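Local atomic coordinates of YueI protein (Bacillus subtilis, PDB entry 2OHW), a protein that is of unknown function and belongs to the DUF1694 family of uncharacterised proteins. Residues E4-L9 / P18-P23; P23-R26 / S32-E35; K43-R48 / I119-D124; E56-N61 / V114-I119. All coordinates share one frame; numbering follows the deposited sequence.

Interaction 1 of 4, residues E4-L9 / P18-P23; sequences EDKMDL and PLETKP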
loop_
_atom_site.group_PDB
_atom_site.type_symbol
_atom_site.label_atom_id
_atom_site.label_comp_id
_atom_site.label_asym_id
_atom_site.label_seq_id
_atom_site.Cartn_x
_atom_site.Cartn_y
_atom_site.Cartn_z
ATOM N N GLU A 4 -14.946 10.786 -5.913
ATOM C CA GLU A 4 -16.276 10.905 -5.264
ATOM C C GLU A 4 -16.214 10.781 -3.743
ATOM O O GLU A 4 -15.294 10.173 -3.177
ATOM C CB GLU A 4 -17.231 9.863 -5.824
ATOM C CG GLU A 4 -17.388 9.946 -7.330
ATOM C CD GLU A 4 -18.410 8.976 -7.877
ATOM O OE1 GLU A 4 -19.611 9.087 -7.536
ATOM O OE2 GLU A 4 -18.002 8.092 -8.658
ATOM N N ASP A 5 -17.213 11.344 -3.076
ATOM C CA ASP A 5 -17.259 11.308 -1.615
ATOM C C ASP A 5 -17.330 9.896 -1.056
ATOM O O ASP A 5 -16.839 9.663 0.044
ATOM C CB ASP A 5 -18.435 12.127 -1.076
ATOM C CG ASP A 5 -18.343 13.600 -1.444
ATOM O OD1 ASP A 5 -17.288 14.068 -1.906
ATOM O OD2 ASP A 5 -19.349 14.299 -1.269
ATOM N N LYS A 6 -17.914 8.956 -1.801
ATOM C CA LYS A 6 -17.944 7.565 -1.338
ATOM C C LYS A 6 -16.532 6.982 -1.281
ATOM O O LYS A 6 -16.229 6.190 -0.387
ATOM C CB LYS A 6 -18.883 6.695 -2.181
ATOM C CG LYS A 6 -18.524 6.597 -3.648
ATOM C CD LYS A 6 -19.749 6.229 -4.477
ATOM C CE LYS A 6 -19.365 5.738 -5.856
ATOM N NZ LYS A 6 -18.535 6.718 -6.612
ATOM N N MET A 7 -15.657 7.409 -2.195
ATOM C CA MET A 7 -14.257 6.943 -2.178
ATOM C C MET A 7 -13.499 7.541 -1.003
ATOM O O MET A 7 -12.704 6.856 -0.354
ATOM C CB MET A 7 -13.557 7.293 -3.494
ATOM C CG MET A 7 -12.041 6.991 -3.569
ATOM S SD MET A 7 -11.574 5.228 -3.364
ATOM C CE MET A 7 -12.624 4.521 -4.602
ATOM N N ASP A 8 -13.743 8.819 -0.725
ATOM C CA ASP A 8 -13.128 9.464 0.420
ATOM C C ASP A 8 -13.513 8.748 1.700
ATOM O O ASP A 8 -12.684 8.611 2.594
ATOM C CB ASP A 8 -13.529 10.936 0.534
ATOM C CG ASP A 8 -12.919 11.802 -0.542
ATOM O OD1 ASP A 8 -12.040 11.336 -1.312
ATOM O OD2 ASP A 8 -13.338 12.975 -0.614
ATOM N N LEU A 9 -14.761 8.296 1.802
ATOM C CA LEU A 9 -15.202 7.615 2.999
ATOM C C LEU A 9 -14.509 6.261 3.099
ATOM O O LEU A 9 -14.037 5.884 4.174
ATOM C CB LEU A 9 -16.731 7.452 3.047
ATOM C CG LEU A 9 -17.224 6.980 4.428
ATOM C CD1 LEU A 9 -16.890 7.988 5.533
ATOM C CD2 LEU A 9 -18.711 6.669 4.448
ATOM N N PRO A 18 -14.462 -4.394 -1.025
ATOM C CA PRO A 18 -14.154 -4.103 -2.420
ATOM C C PRO A 18 -14.655 -2.732 -2.863
ATOM O O PRO A 18 -15.482 -2.113 -2.178
ATOM C CB PRO A 18 -14.917 -5.197 -3.167
ATOM C CG PRO A 18 -16.135 -5.437 -2.322
ATOM C CD PRO A 18 -15.682 -5.218 -0.887
ATOM N N LEU A 19 -14.159 -2.268 -4.007
ATOM C CA LEU A 19 -14.739 -1.105 -4.665
ATOM C C LEU A 19 -15.713 -1.572 -5.737
ATOM O O LEU A 19 -15.866 -2.775 -5.951
ATOM C CB LEU A 19 -13.651 -0.225 -5.266
ATOM C CG LEU A 19 -12.680 0.367 -4.243
ATOM C CD1 LEU A 19 -11.598 1.172 -4.935
ATOM C CD2 LEU A 19 -13.429 1.222 -3.226
ATOM N N GLU A 20 -16.365 -0.622 -6.402
ATOM C CA GLU A 20 -17.391 -0.942 -7.402
ATOM C C GLU A 20 -16.859 -1.699 -8.625
ATOM O O GLU A 20 -17.524 -2.608 -9.130
ATOM C CB GLU A 20 -18.188 0.307 -7.833
ATOM C CG GLU A 20 -17.446 1.642 -7.767
ATOM C CD GLU A 20 -18.115 2.729 -8.597
ATOM O OE1 GLU A 20 -18.852 3.554 -8.020
ATOM O OE2 GLU A 20 -17.913 2.757 -9.828
ATOM N N THR A 21 -15.669 -1.330 -9.091
ATOM C CA THR A 21 -15.067 -1.978 -10.255
ATOM C C THR A 21 -13.627 -2.419 -9.994
ATOM O O THR A 21 -12.953 -1.880 -9.123
ATOM C CB THR A 21 -15.080 -1.053 -11.498
ATOM O OG1 THR A 21 -14.218 0.072 -11.279
ATOM C CG2 THR A 21 -16.491 -0.554 -11.817
ATOM N N LYS A 22 -13.159 -3.395 -10.768
ATOM C CA LYS A 22 -11.750 -3.796 -10.741
ATOM C C LYS A 22 -10.763 -2.663 -11.108
ATOM O O LYS A 22 -9.766 -2.466 -10.400
ATOM C CB LYS A 22 -11.532 -5.046 -11.604
ATOM C CG LYS A 22 -11.721 -6.371 -10.862
ATOM C CD LYS A 22 -13.109 -6.550 -10.258
ATOM C CE LYS A 22 -13.265 -7.918 -9.589
ATOM N NZ LYS A 22 -12.352 -8.091 -8.421
ATOM N N PRO A 23 -11.031 -1.910 -12.200
ATOM C CA PRO A 23 -10.160 -0.773 -12.517
ATOM C C PRO A 23 -10.047 0.245 -11.374
ATOM O O PRO A 23 -8.963 0.786 -11.146
ATOM C CB PRO A 23 -10.827 -0.134 -13.743
ATOM C CG PRO A 23 -11.645 -1.221 -14.341
ATOM C CD PRO A 23 -12.101 -2.078 -13.207
#
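Met7 CA and Leu19 CA approach to 8.4 Å where the start of helix 5-12 lies beside the irregular chain leading into helix 22-28, a separation that side chains alone bridge. The apolar half of the contact is a thioether methyl against a forked leucine: Met7 CE sits 3.5 Å from Leu19 CD1 and almost as near Leu19 CD2, so it meets both branches. Met7 CG stands opposite the backbone N (chi1 174°), and bends at the next two torsions curl the methyl round to its partner, the two side chains crossing at about a right angle. Residues 18-21 lead into helix 22-28, with Thr21 at the N-cap: its OG1 caps the backbone N of Asp24. Leu19 N bonds to Glu25 OE2, which ties the leucine to the helix it precedes. The polar half of the contact involves residues more exposed than this pair. Lys6 runs across Glu20, its CE 3.1 Å from Glu20 OE1, and its ammonium, whose modelled place is doubtful because it crowds Glu4, would complete a salt-bridge network with Glu4 and Glu20. As modelled, Lys6 NZ is 3.5 Å from Glu20 OE1. Glu4 OE2 and Glu20 OE1 are 4.7 Å apart, and a lysine charge close to both, if placed as modelled, would probably ease their mutual repulsion.

Interaction 2 of 4, residues P23-R26 / S32-E35; sequences PDER and SLRE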
loop_
_atom_site.group_PDB
_atom_site.type_symbol
_atom_site.label_atom_id
_atom_site.label_comp_id
_atom_site.label_asym_id
_atom_site.label_seq_id
_atom_site.Cartn_x
_atom_site.Cartn_y
_atom_site.Cartn_z
ATOM N N PRO A 23 -11.031 -1.910 -12.200
ATOM C CA PRO A 23 -10.160 -0.773 -12.517
ATOM C C PRO A 23 -10.047 0.245 -11.374
ATOM O O PRO A 23 -8.963 0.786 -11.146
ATOM C CB PRO A 23 -10.827 -0.134 -13.743
ATOM C CG PRO A 23 -11.645 -1.221 -14.341
ATOM C CD PRO A 23 -12.101 -2.078 -13.207
ATOM N N ASP A 24 -11.144 0.499 -10.662
ATOM C CA ASP A 24 -11.115 1.407 -9.517
ATOM C C ASP A 24 -10.063 0.939 -8.514
ATOM O O ASP A 24 -9.260 1.729 -8.020
ATOM C CB ASP A 24 -12.472 1.439 -8.807
ATOM C CG ASP A 24 -13.504 2.298 -9.518
ATOM O OD1 ASP A 24 -13.128 3.208 -10.293
ATOM O OD2 ASP A 24 -14.711 2.060 -9.278
ATOM N N GLU A 25 -10.083 -0.358 -8.224
ATOM C CA GLU A 25 -9.163 -0.929 -7.257
ATOM C C GLU A 25 -7.727 -0.823 -7.742
ATOM O O GLU A 25 -6.846 -0.431 -6.976
ATOM C CB GLU A 25 -9.517 -2.388 -6.966
ATOM C CG GLU A 25 -10.871 -2.536 -6.262
ATOM C CD GLU A 25 -11.287 -3.972 -6.028
ATOM O OE1 GLU A 25 -10.485 -4.886 -6.320
ATOM O OE2 GLU A 25 -12.420 -4.193 -5.538
ATOM N N ARG A 26 -7.498 -1.143 -9.016
ATOM C CA ARG A 26 -6.149 -1.085 -9.560
ATOM C C ARG A 26 -5.606 0.332 -9.546
ATOM O O ARG A 26 -4.423 0.549 -9.277
ATOM C CB ARG A 26 -6.105 -1.661 -10.976
ATOM C CG ARG A 26 -6.415 -3.151 -11.035
ATOM C CD ARG A 26 -6.014 -3.730 -12.386
ATOM N NE ARG A 26 -6.589 -5.051 -12.587
ATOM C CZ ARG A 26 -6.037 -6.184 -12.170
ATOM N NH1 ARG A 26 -4.882 -6.172 -11.506
ATOM N NH2 ARG A 26 -6.648 -7.338 -12.411
ATOM N N SER A 32 -2.820 -3.344 -8.144
ATOM C CA SER A 32 -3.349 -4.565 -7.528
ATOM C C SER A 32 -4.857 -4.518 -7.317
ATOM O O SER A 32 -5.450 -3.442 -7.153
ATOM C CB SER A 32 -2.673 -4.819 -6.175
ATOM O OG SER A 32 -3.173 -6.015 -5.579
ATOM N N LEU A 33 -5.488 -5.694 -7.327
ATOM C CA LEU A 33 -6.886 -5.798 -6.907
ATOM C C LEU A 33 -6.974 -5.783 -5.379
ATOM O O LEU A 33 -6.070 -6.253 -4.687
ATOM C CB LEU A 33 -7.523 -7.094 -7.450
ATOM C CG LEU A 33 -7.753 -7.201 -8.969
ATOM C CD1 LEU A 33 -8.447 -8.509 -9.340
ATOM C CD2 LEU A 33 -8.534 -6.011 -9.489
ATOM N N ARG A 34 -8.083 -5.277 -4.848
ATOM C CA ARG A 34 -8.235 -5.219 -3.390
ATOM C C ARG A 34 -8.085 -6.603 -2.742
ATOM O O ARG A 34 -7.541 -6.730 -1.635
ATOM C CB ARG A 34 -9.583 -4.603 -3.025
ATOM C CG ARG A 34 -9.911 -4.628 -1.550
ATOM C CD ARG A 34 -8.958 -3.759 -0.732
ATOM N NE ARG A 34 -9.337 -3.743 0.682
ATOM C CZ ARG A 34 -9.101 -4.744 1.520
ATOM N NH1 ARG A 34 -9.473 -4.638 2.792
ATOM N NH2 ARG A 34 -8.490 -5.849 1.091
ATOM N N GLU A 35 -8.568 -7.647 -3.422
ATOM C CA GLU A 35 -8.519 -8.988 -2.847
ATOM C C GLU A 35 -7.091 -9.501 -2.635
ATOM O O GLU A 35 -6.898 -10.464 -1.895
ATOM C CB GLU A 35 -9.312 -9.992 -3.712
ATOM C CG GLU A 35 -8.697 -10.286 -5.060
ATOM C CD GLU A 35 -9.558 -11.201 -5.917
ATOM O OE1 GLU A 35 -10.748 -11.379 -5.593
ATOM O OE2 GLU A 35 -9.032 -11.729 -6.917
HETATM O O HOH W 1 -10.642 -7.363 -5.460
HETATM O O HOH W 2 -3.977 -7.941 -8.840
#
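Glu25 OE1 is gripped from two quarters: the backbone N of Arg34 donates to it over 2.8 Å at 158°, and a water donates over 2.6 Å. The Arg34 N-H arrives from above the carboxylate plane, 53° out of it, while the water also accepts from Glu35 N and so carries the hold one residue further. The other oxygen, Glu25 OE2, bonds to Leu19 N, so both ends of this buried carboxylate are used. Replacing Glu25 by an alanine would probably leave the amides of Arg34 and Leu19 without their carboxylate acceptor and deprive the water on Glu35 N of one partner. The Arg34 side chain turns elsewhere: only its CB touches Glu25, and its guanidinium binds Met15 O and Arg116 O. On the outer side Arg26 lays one face of its guanidinium over Leu33, with Leu33 CD2 3.6 Å above the centre of the plane; an extended chain from CG to NE carries the group there. Arg26 NH1 is held chiefly by Gly31 O and reaches a second water only weakly, one that also accepts from Leu33 N. The backbones come close enough for a CA-H...O contact, Arg26 CA to Ser32 O at 3.4 Å. Overall, the loop after helix 22-28 folds back against that helix, a helical carboxylate taking an amide at the start of the 3-10 turn that precedes strand 37-42.

Interaction 3 of 4, residues K43-R48 / I119-D124; sequences KGQVLR and IYIQDD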
loop_
_atom_site.group_PDB
_atom_site.type_symbol
_atom_site.label_atom_id
_atom_site.label_comp_id
_atom_site.label_asym_id
_atom_site.label_seq_id
_atom_site.Cartn_x
_atom_site.Cartn_y
_atom_site.Cartn_z
ATOM N N LYS A 43 1.115 7.821 1.294
ATOM C CA LYS A 43 2.362 8.559 1.045
ATOM C C LYS A 43 2.849 9.246 2.324
ATOM O O LYS A 43 4.038 9.219 2.634
ATOM C CB LYS A 43 2.194 9.549 -0.106
ATOM C CG LYS A 43 2.102 8.880 -1.470
ATOM C CD LYS A 43 1.732 9.880 -2.580
ATOM C CE LYS A 43 2.715 11.030 -2.623
ATOM N NZ LYS A 43 4.061 10.545 -3.007
ATOM N N GLY A 44 1.922 9.825 3.085
ATOM C CA GLY A 44 2.300 10.487 4.328
ATOM C C GLY A 44 2.957 9.547 5.326
ATOM O O GLY A 44 3.922 9.910 5.978
ATOM N N GLN A 45 2.427 8.327 5.444
ATOM C CA GLN A 45 3.057 7.319 6.299
ATOM C C GLN A 45 4.429 6.913 5.771
ATOM O O GLN A 45 5.384 6.745 6.546
ATOM C CB GLN A 45 2.125 6.109 6.449
ATOM C CG GLN A 45 0.867 6.443 7.232
ATOM C CD GLN A 45 -0.076 5.252 7.317
ATOM O OE1 GLN A 45 -0.417 4.648 6.304
ATOM N NE2 GLN A 45 -0.507 4.912 8.541
ATOM N N VAL A 46 4.561 6.728 4.461
ATOM C CA VAL A 46 5.885 6.344 3.938
ATOM C C VAL A 46 6.922 7.442 4.243
ATOM O O VAL A 46 8.109 7.152 4.460
ATOM C CB VAL A 46 5.825 6.011 2.435
ATOM C CG1 VAL A 46 7.226 5.784 1.855
ATOM C CG2 VAL A 46 4.975 4.772 2.235
ATOM N N LEU A 47 6.467 8.692 4.259
ATOM C CA LEU A 47 7.364 9.831 4.506
ATOM C C LEU A 47 7.787 9.970 5.964
ATOM O O LEU A 47 8.665 10.787 6.276
ATOM C CB LEU A 47 6.725 11.127 4.002
ATOM C CG LEU A 47 6.582 11.273 2.478
ATOM C CD1 LEU A 47 5.599 12.383 2.095
ATOM C CD2 LEU A 47 7.925 11.448 1.772
ATOM N N ARG A 48 7.200 9.178 6.861
ATOM C CA ARG A 48 7.596 9.192 8.272
ATOM C C ARG A 48 9.050 8.724 8.395
ATOM O O ARG A 48 9.448 7.740 7.762
ATOM C CB ARG A 48 6.663 8.317 9.115
ATOM C CG ARG A 48 6.849 8.484 10.621
ATOM C CD ARG A 48 6.012 7.482 11.409
ATOM N NE ARG A 48 6.659 6.181 11.554
ATOM C CZ ARG A 48 6.288 5.250 12.430
ATOM N NH1 ARG A 48 5.268 5.466 13.248
ATOM N NH2 ARG A 48 6.945 4.098 12.499
ATOM N N ILE A 119 -6.193 -3.859 6.298
ATOM C CA ILE A 119 -4.997 -3.668 5.473
ATOM C C ILE A 119 -4.314 -2.322 5.694
ATOM O O ILE A 119 -3.493 -1.889 4.869
ATOM C CB ILE A 119 -5.316 -3.782 3.976
ATOM C CG1 ILE A 119 -6.378 -2.750 3.583
ATOM C CG2 ILE A 119 -5.712 -5.214 3.592
ATOM C CD1 ILE A 119 -6.349 -2.446 2.105
ATOM N N TYR A 120 -4.674 -1.627 6.762
ATOM C CA TYR A 120 -4.064 -0.323 7.029
ATOM C C TYR A 120 -3.583 -0.218 8.463
ATOM O O TYR A 120 -4.007 -1.008 9.331
ATOM C CB TYR A 120 -5.017 0.835 6.691
ATOM C CG TYR A 120 -6.042 1.207 7.743
ATOM C CD1 TYR A 120 -6.057 2.489 8.276
ATOM C CD2 TYR A 120 -7.009 0.307 8.179
ATOM C CE1 TYR A 120 -6.991 2.860 9.235
ATOM C CE2 TYR A 120 -7.937 0.666 9.166
ATOM C CZ TYR A 120 -7.927 1.949 9.665
ATOM O OH TYR A 120 -8.861 2.325 10.612
ATOM N N ILE A 121 -2.717 0.776 8.700
ATOM C CA ILE A 121 -2.183 1.103 10.013
ATOM C C ILE A 121 -2.852 2.378 10.506
ATOM O O ILE A 121 -2.601 3.468 9.994
ATOM C CB ILE A 121 -0.632 1.298 9.965
ATOM C CG1 ILE A 121 0.047 0.079 9.338
ATOM C CG2 ILE A 121 -0.085 1.635 11.367
ATOM C CD1 ILE A 121 1.530 0.251 9.050
ATOM N N GLN A 122 -3.765 2.217 11.458
ATOM C CA GLN A 122 -4.490 3.347 11.977
ATOM C C GLN A 122 -3.613 4.135 12.930
ATOM O O GLN A 122 -3.316 3.688 14.046
ATOM C CB GLN A 122 -5.729 2.853 12.717
ATOM C CG GLN A 122 -6.605 3.973 13.241
ATOM C CD GLN A 122 -7.695 3.438 14.121
ATOM O OE1 GLN A 122 -7.441 2.660 15.049
ATOM N NE2 GLN A 122 -8.922 3.841 13.841
ATOM N N ASP A 123 -3.218 5.323 12.499
ATOM C CA ASP A 123 -2.506 6.258 13.369
ATOM C C ASP A 123 -2.826 7.694 12.958
ATOM O O ASP A 123 -3.552 7.914 11.980
ATOM C CB ASP A 123 -0.983 5.935 13.440
ATOM C CG ASP A 123 -0.217 6.218 12.138
ATOM O OD1 ASP A 123 -0.824 6.573 11.113
ATOM O OD2 ASP A 123 1.036 6.104 12.151
ATOM N N ASP A 124 -2.304 8.678 13.688
ATOM C CA ASP A 124 -2.589 10.076 13.350
ATOM C C ASP A 124 -2.114 10.496 11.951
ATOM O O ASP A 124 -2.750 11.328 11.295
ATOM C CB ASP A 124 -2.006 11.026 14.415
ATOM C CG ASP A 124 -0.489 10.949 14.521
ATOM O OD1 ASP A 124 0.126 9.965 14.040
ATOM O OD2 ASP A 124 0.106 11.894 15.107
HETATM O O HOH W 3 -1.868 2.353 6.472
HETATM O O HOH W 4 3.326 7.550 14.266
#
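Gln45 reaches from helix 43-46 to the backbone of Ile121 and the carboxylate of Asp123. From CB its chain leaves with CG opposite the carbonyl carbon (chi1 -67°) and then runs on extended; the side chain also packs against Tyr52, Ile125 and Tyr126. CD lies 4.1 Å from both Ile121 O and Asp123 OD1, the two acceptors that NE2 serves. Gln45 NE2 donates to Ile121 O over 2.9 Å, with that oxygen close to the amide plane, and to Asp123 OD1 over 3.1 Å, from well above the carboxylate plane. Gln45 OE1 accepts a hydrogen bond from a water that in turn accepts from Ile121 N; the amide thus holds Ile121 O directly and Ile121 N through the water. Asp123 is the N-cap of helix 124-129: the same OD1 caps Tyr126 N, and OD2 bonds to Tyr52 OH. Gln45, on the short helix after strand 37-42, is thus placed as a second-shell residue and is likely to steady the cap of the C-terminal helix. Arg48 NH1 stays 4.4 Å from Asp123 OD2, a proximity of charges without a direct bond, and a water links them, weakly on the aspartate side. Arg48 is held mainly by Lys50 O and by a cation-pi contact with Tyr52.

Interaction 4 of 4, residues E56-N61 / V114-I119; sequences EHELKN and VNRELI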
loop_
_atom_site.group_PDB
_atom_site.type_symbol
_atom_site.label_atom_id
_atom_site.label_comp_id
_atom_site.label_asym_id
_atom_site.label_seq_id
_atom_site.Cartn_x
_atom_site.Cartn_y
_atom_site.Cartn_z
ATOM N N GLU A 56 7.188 -4.271 8.117
ATOM C CA GLU A 56 8.226 -5.304 8.228
ATOM C C GLU A 56 7.602 -6.644 8.607
ATOM O O GLU A 56 7.970 -7.680 8.072
ATOM C CB GLU A 56 9.339 -4.926 9.208
ATOM C CG GLU A 56 10.433 -6.011 9.259
ATOM C CD GLU A 56 11.803 -5.539 9.693
ATOM O OE1 GLU A 56 11.926 -4.435 10.272
ATOM O OE2 GLU A 56 12.764 -6.311 9.471
ATOM N N HIS A 57 6.637 -6.618 9.523
ATOM C CA HIS A 57 5.974 -7.846 9.923
ATOM C C HIS A 57 5.336 -8.570 8.747
ATOM O O HIS A 57 5.441 -9.801 8.625
ATOM C CB HIS A 57 4.913 -7.566 10.993
ATOM C CG HIS A 57 4.217 -8.803 11.465
ATOM N ND1 HIS A 57 3.046 -9.258 10.902
ATOM C CD2 HIS A 57 4.572 -9.723 12.393
ATOM C CE1 HIS A 57 2.681 -10.383 11.495
ATOM N NE2 HIS A 57 3.597 -10.689 12.397
ATOM N N GLU A 58 4.642 -7.814 7.899
ATOM C CA GLU A 58 3.977 -8.384 6.737
ATOM C C GLU A 58 4.971 -8.906 5.697
ATOM O O GLU A 58 4.727 -9.931 5.059
ATOM C CB GLU A 58 3.006 -7.376 6.102
ATOM C CG GLU A 58 1.756 -7.056 6.956
ATOM C CD GLU A 58 1.029 -8.291 7.502
ATOM O OE1 GLU A 58 0.843 -9.291 6.764
ATOM O OE2 GLU A 58 0.625 -8.255 8.685
ATOM N N LEU A 59 6.088 -8.207 5.514
ATOM C CA LEU A 59 7.117 -8.708 4.598
ATOM C C LEU A 59 7.775 -9.996 5.111
ATOM O O LEU A 59 8.067 -10.919 4.338
ATOM C CB LEU A 59 8.160 -7.627 4.332
ATOM C CG LEU A 59 7.625 -6.406 3.599
ATOM C CD1 LEU A 59 8.614 -5.287 3.727
ATOM C CD2 LEU A 59 7.355 -6.710 2.132
ATOM N N LYS A 60 7.989 -10.040 6.421
ATOM C CA LYS A 60 8.620 -11.178 7.087
ATOM C C LYS A 60 7.733 -12.424 7.046
ATOM O O LYS A 60 8.232 -13.548 7.006
ATOM C CB LYS A 60 8.890 -10.779 8.541
ATOM C CG LYS A 60 9.542 -11.831 9.413
ATOM C CD LYS A 60 9.801 -11.279 10.803
ATOM C CE LYS A 60 10.536 -12.309 11.662
ATOM N NZ LYS A 60 9.728 -13.546 11.890
ATOM N N ASN A 61 6.421 -12.216 7.078
ATOM C CA ASN A 61 5.477 -13.314 7.242
ATOM C C ASN A 61 4.752 -13.661 5.955
ATOM O O ASN A 61 3.821 -14.477 5.923
ATOM C CB ASN A 61 4.555 -12.997 8.412
ATOM C CG ASN A 61 5.234 -13.266 9.734
ATOM O OD1 ASN A 61 5.337 -14.417 10.129
ATOM N ND2 ASN A 61 5.742 -12.227 10.397
ATOM N N VAL A 114 -6.147 -13.090 -1.097
ATOM C CA VAL A 114 -6.001 -13.333 0.341
ATOM C C VAL A 114 -7.193 -12.788 1.138
ATOM O O VAL A 114 -7.418 -13.186 2.288
ATOM C CB VAL A 114 -4.663 -12.776 0.899
ATOM C CG1 VAL A 114 -3.489 -13.569 0.331
ATOM C CG2 VAL A 114 -4.502 -11.293 0.586
ATOM N N ASN A 115 -7.954 -11.888 0.512
ATOM C CA ASN A 115 -9.179 -11.325 1.103
ATOM C C ASN A 115 -8.998 -10.876 2.546
ATOM O O ASN A 115 -9.710 -11.327 3.463
ATOM C CB ASN A 115 -10.346 -12.316 0.989
ATOM C CG ASN A 115 -10.662 -12.680 -0.441
ATOM O OD1 ASN A 115 -10.517 -13.837 -0.833
ATOM N ND2 ASN A 115 -11.119 -11.706 -1.221
ATOM N N ARG A 116 -8.026 -9.998 2.765
ATOM C CA ARG A 116 -7.798 -9.510 4.117
ATOM C C ARG A 116 -8.648 -8.288 4.423
ATOM O O ARG A 116 -8.677 -7.345 3.649
ATOM C CB ARG A 116 -6.317 -9.270 4.381
ATOM C CG ARG A 116 -5.735 -10.538 4.984
ATOM C CD ARG A 116 -4.673 -10.272 5.978
ATOM N NE ARG A 116 -3.551 -11.128 5.649
ATOM C CZ ARG A 116 -2.285 -10.835 5.883
ATOM N NH1 ARG A 116 -1.961 -9.698 6.488
ATOM N NH2 ARG A 116 -1.349 -11.698 5.520
ATOM N N GLU A 117 -9.364 -8.334 5.545
ATOM C CA GLU A 117 -10.257 -7.243 5.904
ATOM C C GLU A 117 -9.465 -6.007 6.298
ATOM O O GLU A 117 -9.734 -4.919 5.808
ATOM C CB GLU A 117 -11.203 -7.642 7.048
ATOM C CG GLU A 117 -12.201 -8.752 6.682
ATOM N N LEU A 118 -8.471 -6.196 7.171
ATOM C CA LEU A 118 -7.702 -5.089 7.740
ATOM C C LEU A 118 -6.370 -4.959 7.031
ATOM O O LEU A 118 -5.510 -5.842 7.157
ATOM C CB LEU A 118 -7.449 -5.335 9.233
ATOM C CG LEU A 118 -6.638 -4.292 9.995
ATOM C CD1 LEU A 118 -7.339 -2.943 9.984
ATOM C CD2 LEU A 118 -6.430 -4.764 11.417
ATOM N N ILE A 119 -6.193 -3.859 6.298
ATOM C CA ILE A 119 -4.997 -3.668 5.473
ATOM C C ILE A 119 -4.314 -2.322 5.694
ATOM O O ILE A 119 -3.493 -1.889 4.869
ATOM C CB ILE A 119 -5.316 -3.782 3.976
ATOM C CG1 ILE A 119 -6.378 -2.750 3.583
ATOM C CG2 ILE A 119 -5.712 -5.214 3.592
ATOM C CD1 ILE A 119 -6.349 -2.446 2.105
#
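Glu58 and Arg116 meet between helix 53-60 and the irregular chain 114-119, whose backbones stay well apart: the nearest alpha carbons, Glu58 CA and Ile119 CA, are 10.2 Å from each other, so the contact is made entirely by two long side chains. Arg116 NH1 donates to Glu58 OE1 over 2.8 Å, almost straight at 170°, as the hydrogen bond of a salt bridge. The oxygen lies at the edge of the guanidinium, virtually in its plane, but the donor meets the carboxylate from above, 56° out of that plane. The two flat groups are thus steeply turned against each other, and the bridge is single rather than the forked, coplanar pairing. A bend in the glutamate chain (chi2 -49°) presents OE1 to the arginine. Glu58 OE2 receives a weak bond from His57 ND1, at 3.4 Å. Asn61, the first residue to leave the helix, donates from ND2 to His57 O over 3.0 Å, and the same nitrogen sits over a face of the His57 ring. The side chains of Glu58 and Arg116 both pack on Val38 of strand 37-42, and Glu58 also touches Ile108 of the adjoining strand 104-110, so the bridge lies against the sheet at its edge strand 37-42. An alanine in place of Glu58 would probably leave the guanidinium without this mate and free to turn at the surface. Chemically, one charged bond ties helix to loop at the partly solvent-accessible surface, where water would be expected to weaken the attraction between the charges.

How the interactions relate
Along the chain, interaction 1 runs directly into interaction 2; the two share Pro23 and helix 22-28, with centres about 10 Å apart. Interactions 3 and 4 join earlier helices, 43-46 and 53-60, to the long loop between strand 104-110 and helix 124-129; they share Ile119, interaction 4 is nested inside the loop closed by interaction 3, and their centres lie about 15 Å apart. Interaction 2 touches that loop too, as hydrogen bonds probably join Glu35 O to Val114 N and Arg34 NH1 to Arg116 O, although it is about 16 Å from interaction 4, centre to centre. The irregular chain 114-123 thus connects three contacts around edge strand 37-42 of the four-stranded mixed sheet, while interaction 1 sits at the periphery.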